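Local coordinates for protein telomerase reverse transcriptase (Candida tropicalis MYA-3404, PDB 6ZD1) that probably elongates telomeres as a reverse transcriptase, adding simple sequence repeats to chromosome ends by copying a template within the enzyme's RNA component, at residues A[309-313]-A[553-557]; A[315-319]-A[494-498]; A[333-339]-A[503-509]. All blocks are in the same frame, centred on the assembly; numbering follows the deposited sequence.

Overall arrangement
The three contacts build one corner of the reverse transcriptase palm, and their centres lie about 10 to 12 Å apart. Contact 3 pairs strands 334-339 and 503-508, whose sequences match polymerase motifs A and C, in a four-stranded antiparallel sheet. Contact 2 lays helix 309-326 against strand 495-500, the next strand of that sheet; Leu496 N lies 2.7 Å from Ile507 O, a probable hydrogen bond. Contact 1 uses the start of the same helix to meet the 553-557 turn, which resembles the primer grip, and Phe553 CE2 comes within 3.5 Å of Ile505 CG2. The end bearing Asp339 and Asp503 probably faces the active site, judging by the motifs; Asp503 touches Val554 of contact 1.

Contact 1: A[309-313]-A[553-557]; sequences TNEVA and FVGLD
The carbonyl oxygen of Thr309 takes two backbone N-H groups, Ala313 N at 3.1 Å and, weakly, Val312 N at 2.9 Å, and this fixes the first turn of the helix that Thr309 and Val312 present to the hairpin around Val554 and Leu556. No hydrogen bond crosses the interface; methyl groups do the work. With CG2 of Thr309 anti to the backbone N, that methyl passes Leu556 CD2 at 3.9 Å and also comes near Val554 O. One turn on, Val312 CG1 touches two partners. It sits 3.7 Å from Phe553 CD2, in the plane of the ring and at its edge, and an equal 3.7 Å from Leu556 CD1. Leu556 CD1 also reaches Ala313 CB at 4.0 Å; Leu556 thus splits its methyls, CD2 to Thr309 and CD1 to Val312 and Ala313. A type II turn from Phe553 to Leu556, with Gly555 at positive phi, brings Phe553 and Leu556 onto the helix together; its sequence and place match the primer grip (motif E) of telomerases. Around this core, Thr309, Val312 and Val554 reach Leu500 of strand 495-500, Phe553 packs on Ile505 of strand 503-508, and Ala313 and Leu556 meet Val565 of strand 565-567.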
loop_
_atom_site.group_PDB
_atom_site.type_symbol
_atom_site.label_atom_id
_atom_site.label_comp_id
_atom_site.label_asym_id
_atom_site.label_seq_id
_atom_site.Cartn_x
_atom_site.Cartn_y
_atom_site.Cartn_z
ATOM N N THR A 309 12.942 -7.864 3.288
ATOM C CA THR A 309 13.879 -7.394 4.306
ATOM C C THR A 309 14.305 -8.523 5.240
ATOM O O THR A 309 15.497 -8.679 5.536
ATOM C CB THR A 309 13.266 -6.243 5.104
ATOM O OG1 THR A 309 13.339 -5.036 4.334
ATOM C CG2 THR A 309 14.011 -6.044 6.418
ATOM N N ASN A 310 13.345 -9.313 5.728
ATOM C CA ASN A 310 13.697 -10.423 6.608
ATOM C C ASN A 310 14.646 -11.393 5.921
ATOM O O ASN A 310 15.484 -12.014 6.584
ATOM C CB ASN A 310 12.443 -11.160 7.077
ATOM C CG ASN A 310 11.524 -10.283 7.901
ATOM O OD1 ASN A 310 11.663 -9.061 7.919
ATOM N ND2 ASN A 310 10.570 -10.905 8.583
ATOM N N GLU A 311 14.540 -11.533 4.596
ATOM C CA GLU A 311 15.482 -12.392 3.892
ATOM C C GLU A 311 16.881 -11.789 3.892
ATOM O O GLU A 311 17.872 -12.528 3.948
ATOM C CB GLU A 311 15.008 -12.656 2.460
ATOM C CG GLU A 311 15.315 -14.072 1.977
ATOM C CD GLU A 311 15.244 -14.227 0.469
ATOM O OE1 GLU A 311 16.299 -14.494 -0.148
ATOM O OE2 GLU A 311 14.140 -14.087 -0.101
ATOM N N VAL A 312 16.980 -10.457 3.851
ATOM C CA VAL A 312 18.280 -9.803 3.987
ATOM C C VAL A 312 18.897 -10.144 5.338
ATOM O O VAL A 312 20.070 -10.520 5.430
ATOM C CB VAL A 312 18.136 -8.280 3.801
ATOM C CG1 VAL A 312 19.383 -7.554 4.285
ATOM C CG2 VAL A 312 17.851 -7.945 2.343
ATOM N N ALA A 313 18.093 -10.062 6.401
ATOM C CA ALA A 313 18.593 -10.357 7.738
ATOM C C ALA A 313 19.017 -11.814 7.862
ATOM O O ALA A 313 20.084 -12.114 8.407
ATOM C CB ALA A 313 17.523 -10.021 8.775
ATOM N N PHE A 553 21.099 -0.576 7.094
ATOM C CA PHE A 553 20.558 -1.023 5.825
ATOM C C PHE A 553 19.038 -0.900 5.917
ATOM O O PHE A 553 18.510 -0.337 6.879
ATOM C CB PHE A 553 21.045 -2.434 5.509
ATOM C CG PHE A 553 20.913 -2.810 4.065
ATOM C CD1 PHE A 553 21.279 -1.923 3.069
ATOM C CD2 PHE A 553 20.431 -4.055 3.703
ATOM C CE1 PHE A 553 21.159 -2.266 1.737
ATOM C CE2 PHE A 553 20.310 -4.405 2.373
ATOM C CZ PHE A 553 20.677 -3.508 1.388
ATOM N N VAL A 554 18.313 -1.404 4.917
ATOM C CA VAL A 554 16.869 -1.193 4.880
ATOM C C VAL A 554 16.235 -1.773 6.137
ATOM O O VAL A 554 16.199 -2.995 6.329
ATOM C CB VAL A 554 16.279 -1.826 3.618
ATOM C CG1 VAL A 554 16.479 -0.907 2.434
ATOM C CG2 VAL A 554 16.947 -3.171 3.346
ATOM N N GLY A 555 15.683 -0.898 6.976
ATOM C CA GLY A 555 14.999 -1.316 8.186
ATOM C C GLY A 555 15.849 -2.015 9.233
ATOM O O GLY A 555 15.341 -2.372 10.303
ATOM N N LEU A 556 17.138 -2.208 8.957
ATOM C CA LEU A 556 18.005 -3.021 9.800
ATOM C C LEU A 556 19.180 -2.209 10.324
ATOM O O LEU A 556 19.766 -1.401 9.599
ATOM C CB LEU A 556 18.550 -4.227 9.034
ATOM C CG LEU A 556 17.539 -5.132 8.342
ATOM C CD1 LEU A 556 18.261 -6.234 7.584
ATOM C CD2 LEU A 556 16.573 -5.713 9.356
ATOM N N ASP A 557 19.527 -2.450 11.583
ATOM C CA ASP A 557 20.776 -1.982 12.168
ATOM C C ASP A 557 21.750 -3.151 12.172
ATOM O O ASP A 557 21.487 -4.175 12.812
ATOM C CB ASP A 557 20.567 -1.456 13.586
ATOM C CG ASP A 557 20.318 0.033 13.623
ATOM O OD1 ASP A 557 20.299 0.658 12.541
ATOM O OD2 ASP A 557 20.147 0.580 14.735
#

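Contact 2: A[315-319]-A[494-498]; sequences RILTF and DNLLL
Leu496 CB sits over one face of the Phe319 ring, 3.8 Å from its centroid and 17° off the normal, a CH-pi contact. The two side chains run past each other in opposite directions, and Leu496 CD2 tucks in against Phe319 CB at 3.7 Å. Phe319 has CG anti to its backbone N (chi1 -174°), which lowers the ring toward the strand until its edge comes to Asp494 O. A turn earlier, Arg315 lays both its chain and guanidinium on the leucines: Leu498 CD2 approaches its CB at 3.8 Å and also lies over a face of the guanidinium, offset toward the rim. Bends at chi2 and chi3 fold the chain back across the leucines, taking NH1 to 3.4 Å from Leu496 CD1. Beside Arg315, Ile316 CG1 meets Leu498 CD1 at 3.8 Å and Leu496 CD2 at 4.1 Å.

The helix and strand segments run antiparallel, their axes 9.9 Å apart at 176°, with Leu496 and Leu498 both pointing at the helix. The strand is in turn bonded to its neighbour, Leu496 with Ile507 and Leu498 with Ile505, while Val565 packs on Ile316. The contact is a largely apolar seam between helix and palm sheet, with no salt bridge. Arg315, the one charged side chain touching across it, hydrogen-bonds Arg303 O through NH2, which probably offsets part of the cost of laying the cation on leucines.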
loop_
_atom_site.group_PDB
_atom_site.type_symbol
_atom_site.label_atom_id
_atom_site.label_comp_id
_atom_site.label_asym_id
_atom_site.label_seq_id
_atom_site.Cartn_x
_atom_site.Cartn_y
_atom_site.Cartn_z
ATOM N N ARG A 315 19.906 -13.936 5.471
ATOM C CA ARG A 315 21.094 -14.244 4.683
ATOM C C ARG A 315 22.361 -13.732 5.363
ATOM O O ARG A 315 23.427 -14.342 5.223
ATOM C CB ARG A 315 20.954 -13.664 3.273
ATOM C CG ARG A 315 19.834 -14.295 2.448
ATOM C CD ARG A 315 20.288 -15.523 1.664
ATOM N NE ARG A 315 20.787 -15.173 0.336
ATOM C CZ ARG A 315 22.066 -15.219 -0.020
ATOM N NH1 ARG A 315 22.987 -15.612 0.852
ATOM N NH2 ARG A 315 22.427 -14.879 -1.251
ATOM N N ILE A 316 22.259 -12.636 6.120
ATOM C CA ILE A 316 23.394 -12.143 6.896
ATOM C C ILE A 316 23.628 -13.010 8.129
ATOM O O ILE A 316 24.773 -13.337 8.465
ATOM C CB ILE A 316 23.178 -10.665 7.269
ATOM C CG1 ILE A 316 23.140 -9.806 6.010
ATOM C CG2 ILE A 316 24.275 -10.172 8.198
ATOM C CD1 ILE A 316 22.726 -8.378 6.266
ATOM N N LEU A 317 22.553 -13.386 8.826
ATOM C CA LEU A 317 22.685 -14.261 9.988
ATOM C C LEU A 317 23.236 -15.626 9.597
ATOM O O LEU A 317 24.030 -16.217 10.338
ATOM C CB LEU A 317 21.338 -14.409 10.690
ATOM C CG LEU A 317 20.810 -13.154 11.384
ATOM C CD1 LEU A 317 19.517 -13.464 12.116
ATOM C CD2 LEU A 317 21.847 -12.588 12.341
ATOM N N THR A 318 22.806 -16.157 8.451
ATOM C CA THR A 318 23.408 -17.385 7.943
ATOM C C THR A 318 24.859 -17.152 7.539
ATOM O O THR A 318 25.724 -18.001 7.786
ATOM C CB THR A 318 22.586 -17.921 6.768
ATOM O OG1 THR A 318 21.247 -18.183 7.208
ATOM C CG2 THR A 318 23.191 -19.209 6.222
ATOM N N PHE A 319 25.147 -15.994 6.937
ATOM C CA PHE A 319 26.527 -15.640 6.623
ATOM C C PHE A 319 27.370 -15.567 7.890
ATOM O O PHE A 319 28.493 -16.083 7.931
ATOM C CB PHE A 319 26.553 -14.308 5.868
ATOM C CG PHE A 319 27.914 -13.900 5.371
ATOM C CD1 PHE A 319 28.523 -14.581 4.327
ATOM C CD2 PHE A 319 28.565 -12.805 5.923
ATOM C CE1 PHE A 319 29.769 -14.195 3.861
ATOM C CE2 PHE A 319 29.810 -12.413 5.463
ATOM C CZ PHE A 319 30.413 -13.108 4.430
ATOM N N ASP A 494 33.443 -16.297 1.639
ATOM C CA ASP A 494 34.171 -15.125 2.104
ATOM C C ASP A 494 33.472 -13.799 1.843
ATOM O O ASP A 494 33.887 -12.789 2.422
ATOM C CB ASP A 494 35.565 -15.071 1.457
ATOM C CG ASP A 494 36.560 -15.993 2.140
ATOM O OD1 ASP A 494 37.116 -15.602 3.188
ATOM O OD2 ASP A 494 36.774 -17.116 1.635
ATOM N N ASN A 495 32.451 -13.760 0.989
ATOM C CA ASN A 495 31.785 -12.506 0.673
ATOM C C ASN A 495 30.320 -12.767 0.355
ATOM O O ASN A 495 29.945 -13.864 -0.069
ATOM C CB ASN A 495 32.471 -11.783 -0.488
ATOM C CG ASN A 495 32.920 -12.728 -1.572
ATOM O OD1 ASN A 495 34.099 -13.065 -1.665
ATOM N ND2 ASN A 495 31.980 -13.170 -2.397
ATOM N N LEU A 496 29.497 -11.743 0.575
ATOM C CA LEU A 496 28.050 -11.852 0.450
ATOM C C LEU A 496 27.486 -10.567 -0.139
ATOM O O LEU A 496 27.734 -9.482 0.391
ATOM C CB LEU A 496 27.407 -12.127 1.812
ATOM C CG LEU A 496 25.887 -11.978 1.865
ATOM C CD1 LEU A 496 25.227 -13.110 1.101
ATOM C CD2 LEU A 496 25.392 -11.920 3.305
ATOM N N LEU A 497 26.736 -10.694 -1.232
ATOM C CA LEU A 497 26.041 -9.578 -1.861
ATOM C C LEU A 497 24.539 -9.819 -1.813
ATOM O O LEU A 497 24.069 -10.921 -2.116
ATOM C CB LEU A 497 26.491 -9.388 -3.316
ATOM C CG LEU A 497 25.851 -8.241 -4.104
ATOM C CD1 LEU A 497 26.281 -6.892 -3.543
ATOM C CD2 LEU A 497 26.181 -8.342 -5.589
ATOM N N LEU A 498 23.790 -8.780 -1.449
ATOM C CA LEU A 498 22.342 -8.843 -1.311
ATOM C C LEU A 498 21.719 -7.639 -2.003
ATOM O O LEU A 498 22.297 -6.544 -2.005
ATOM C CB LEU A 498 21.912 -8.874 0.155
ATOM C CG LEU A 498 22.363 -10.064 0.997
ATOM C CD1 LEU A 498 21.860 -9.885 2.414
ATOM C CD2 LEU A 498 21.846 -11.357 0.398
#

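Contact 3: A[333-339]-A[503-509]; sequences LYMIKFD and DFIFITS
Strands 334-339 and 503-508 pair antiparallel in the polymerase palm sheet, their sequences matching motifs A and C of reverse transcriptases. The tight part is the face carrying Ile336, Phe338, Phe504 and Phe506. Phe504 CB stands 3.5 Å from the centroid of the Phe338 ring, 15° off its normal; the two rings, nearly parallel at 5°, are slid apart and barely overlap. Phe338 CG lies between the backbone N and the carbonyl carbon (chi1 57°), swinging the ring across to the other strand. Ile336 CG2 meets Phe506 CB at 3.7 Å and lies at that ring's edge. Backbone hydrogen bonds join the strands along their length, among them Phe506 N to Ile336 O and Phe504 N to Phe338 O, both 2.8 Å.

The other face is apolar at one end, where Met335, a selenomethionine, sets CE against Ile507 CG2 at 3.7 Å. It grows looser and partly exposed toward the other end: Lys337 leads away, its NZ hydrogen-bonded to Thr552 O, and beyond it come the aspartates of motifs A and C. There Asp503 OD1 lies 3.3 Å from Asp339 CB and 4.5 Å from Asp339 OD2, like charges without a bond.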
loop_
_atom_site.group_PDB
_atom_site.type_symbol
_atom_site.label_atom_id
_atom_site.label_comp_id
_atom_site.label_asym_id
_atom_site.label_seq_id
_atom_site.Cartn_x
_atom_site.Cartn_y
_atom_site.Cartn_z
ATOM N N LEU A 333 35.510 -7.891 9.072
ATOM C CA LEU A 333 34.624 -7.858 7.918
ATOM C C LEU A 333 34.497 -6.438 7.392
ATOM O O LEU A 333 34.493 -5.476 8.164
ATOM C CB LEU A 333 33.239 -8.406 8.271
ATOM C CG LEU A 333 33.227 -9.882 8.662
ATOM C CD1 LEU A 333 31.848 -10.292 9.123
ATOM C CD2 LEU A 333 33.686 -10.742 7.494
ATOM N N TYR A 334 34.401 -6.317 6.074
ATOM C CA TYR A 334 34.243 -5.040 5.398
ATOM C C TYR A 334 32.880 -5.018 4.727
ATOM O O TYR A 334 32.451 -6.021 4.147
ATOM C CB TYR A 334 35.350 -4.826 4.360
ATOM C CG TYR A 334 36.736 -5.098 4.895
ATOM C CD1 TYR A 334 37.207 -6.399 5.034
ATOM C CD2 TYR A 334 37.575 -4.058 5.262
ATOM C CE1 TYR A 334 38.465 -6.656 5.533
ATOM C CE2 TYR A 334 38.839 -4.305 5.760
ATOM C CZ TYR A 334 39.278 -5.607 5.893
ATOM O OH TYR A 334 40.535 -5.866 6.386
HETATM N N MSE A 335 32.183 -3.896 4.834
HETATM C CA MSE A 335 30.874 -3.809 4.207
HETATM C C MSE A 335 30.580 -2.456 3.584
HETATM O O MSE A 335 31.036 -1.413 4.059
HETATM C CB MSE A 335 29.778 -4.169 5.205
HETATM C CG MSE A 335 29.789 -3.358 6.475
HETATM SE SE MSE A 335 28.380 -3.976 7.667
HETATM C CE MSE A 335 28.975 -5.815 7.895
ATOM N N ILE A 336 29.806 -2.504 2.505
ATOM C CA ILE A 336 29.491 -1.343 1.683
ATOM C C ILE A 336 28.015 -1.418 1.309
ATOM O O ILE A 336 27.516 -2.488 0.942
ATOM C CB ILE A 336 30.387 -1.299 0.427
ATOM C CG1 ILE A 336 29.960 -0.180 -0.521
ATOM C CG2 ILE A 336 30.413 -2.653 -0.273
ATOM C CD1 ILE A 336 30.587 1.143 -0.188
ATOM N N LYS A 337 27.302 -0.303 1.451
ATOM C CA LYS A 337 25.929 -0.193 0.973
ATOM C C LYS A 337 25.842 0.926 -0.054
ATOM O O LYS A 337 26.523 1.952 0.070
ATOM C CB LYS A 337 24.935 0.054 2.120
ATOM C CG LYS A 337 24.865 1.490 2.606
ATOM C CD LYS A 337 23.702 1.694 3.556
ATOM C CE LYS A 337 23.586 3.149 3.967
ATOM N NZ LYS A 337 22.455 3.363 4.908
ATOM N N PHE A 338 25.010 0.719 -1.073
ATOM C CA PHE A 338 24.854 1.688 -2.146
ATOM C C PHE A 338 23.495 1.477 -2.799
ATOM O O PHE A 338 23.009 0.346 -2.869
ATOM C CB PHE A 338 25.993 1.579 -3.174
ATOM C CG PHE A 338 26.151 0.208 -3.790
ATOM C CD1 PHE A 338 26.901 -0.778 -3.159
ATOM C CD2 PHE A 338 25.572 -0.084 -5.015
ATOM C CE1 PHE A 338 27.051 -2.037 -3.731
ATOM C CE2 PHE A 338 25.721 -1.337 -5.592
ATOM C CZ PHE A 338 26.465 -2.314 -4.948
ATOM N N ASP A 339 22.867 2.574 -3.216
ATOM C CA ASP A 339 21.534 2.543 -3.800
ATOM C C ASP A 339 21.535 3.194 -5.180
ATOM O O ASP A 339 22.495 3.854 -5.586
ATOM C CB ASP A 339 20.512 3.235 -2.887
ATOM C CG ASP A 339 20.817 4.707 -2.666
ATOM O OD1 ASP A 339 22.002 5.060 -2.474
ATOM O OD2 ASP A 339 19.865 5.515 -2.681
ATOM N N ASP A 503 18.314 -0.984 -3.172
ATOM C CA ASP A 503 19.378 -0.895 -2.178
ATOM C C ASP A 503 20.264 -2.137 -2.207
ATOM O O ASP A 503 19.777 -3.268 -2.304
ATOM C CB ASP A 503 18.790 -0.706 -0.778
ATOM C CG ASP A 503 17.905 0.520 -0.679
ATOM O OD1 ASP A 503 18.416 1.647 -0.845
ATOM O OD2 ASP A 503 16.690 0.353 -0.449
ATOM N N PHE A 504 21.570 -1.921 -2.089
ATOM C CA PHE A 504 22.555 -2.989 -2.142
ATOM C C PHE A 504 23.384 -2.984 -0.867
ATOM O O PHE A 504 23.634 -1.928 -0.277
ATOM C CB PHE A 504 23.489 -2.841 -3.348
ATOM C CG PHE A 504 22.806 -2.987 -4.677
ATOM C CD1 PHE A 504 22.965 -4.142 -5.426
ATOM C CD2 PHE A 504 22.018 -1.965 -5.187
ATOM C CE1 PHE A 504 22.345 -4.279 -6.657
ATOM C CE2 PHE A 504 21.393 -2.097 -6.413
ATOM C CZ PHE A 504 21.557 -3.256 -7.150
ATOM N N ILE A 505 23.807 -4.176 -0.447
ATOM C CA ILE A 505 24.766 -4.322 0.642
ATOM C C ILE A 505 25.726 -5.438 0.267
ATOM O O ILE A 505 25.334 -6.429 -0.358
ATOM C CB ILE A 505 24.079 -4.600 1.996
ATOM C CG1 ILE A 505 25.096 -4.480 3.136
ATOM C CG2 ILE A 505 23.427 -5.976 2.008
ATOM C CD1 ILE A 505 24.481 -4.475 4.507
ATOM N N PHE A 506 26.995 -5.261 0.624
ATOM C CA PHE A 506 28.021 -6.249 0.322
ATOM C C PHE A 506 28.951 -6.363 1.517
ATOM O O PHE A 506 29.578 -5.378 1.911
ATOM C CB PHE A 506 28.804 -5.866 -0.935
ATOM C CG PHE A 506 29.993 -6.739 -1.187
ATOM C CD1 PHE A 506 29.825 -8.043 -1.624
ATOM C CD2 PHE A 506 31.277 -6.263 -0.977
ATOM C CE1 PHE A 506 30.918 -8.856 -1.856
ATOM C CE2 PHE A 506 32.376 -7.072 -1.208
ATOM C CZ PHE A 506 32.197 -8.371 -1.646
ATOM N N ILE A 507 29.044 -7.563 2.080
ATOM C CA ILE A 507 29.868 -7.838 3.249
ATOM C C ILE A 507 30.938 -8.837 2.840
ATOM O O ILE A 507 30.643 -9.824 2.157
ATOM C CB ILE A 507 29.030 -8.378 4.419
ATOM C CG1 ILE A 507 27.870 -7.427 4.724
ATOM C CG2 ILE A 507 29.896 -8.565 5.657
ATOM C CD1 ILE A 507 26.893 -7.965 5.743
ATOM N N THR A 508 32.177 -8.571 3.240
ATOM C CA THR A 508 33.285 -9.423 2.846
ATOM C C THR A 508 34.372 -9.365 3.908
ATOM O O THR A 508 34.496 -8.382 4.643
ATOM C CB THR A 508 33.843 -8.999 1.482
ATOM O OG1 THR A 508 34.901 -9.884 1.090
ATOM C CG2 THR A 508 34.372 -7.573 1.548
ATOM N N SER A 509 35.143 -10.449 3.996
ATOM C CA SER A 509 36.392 -10.456 4.745
ATOM C C SER A 509 37.590 -10.149 3.863
ATOM O O SER A 509 38.661 -9.819 4.384
ATOM C CB SER A 509 36.600 -11.807 5.434
ATOM O OG SER A 509 36.745 -12.846 4.480
#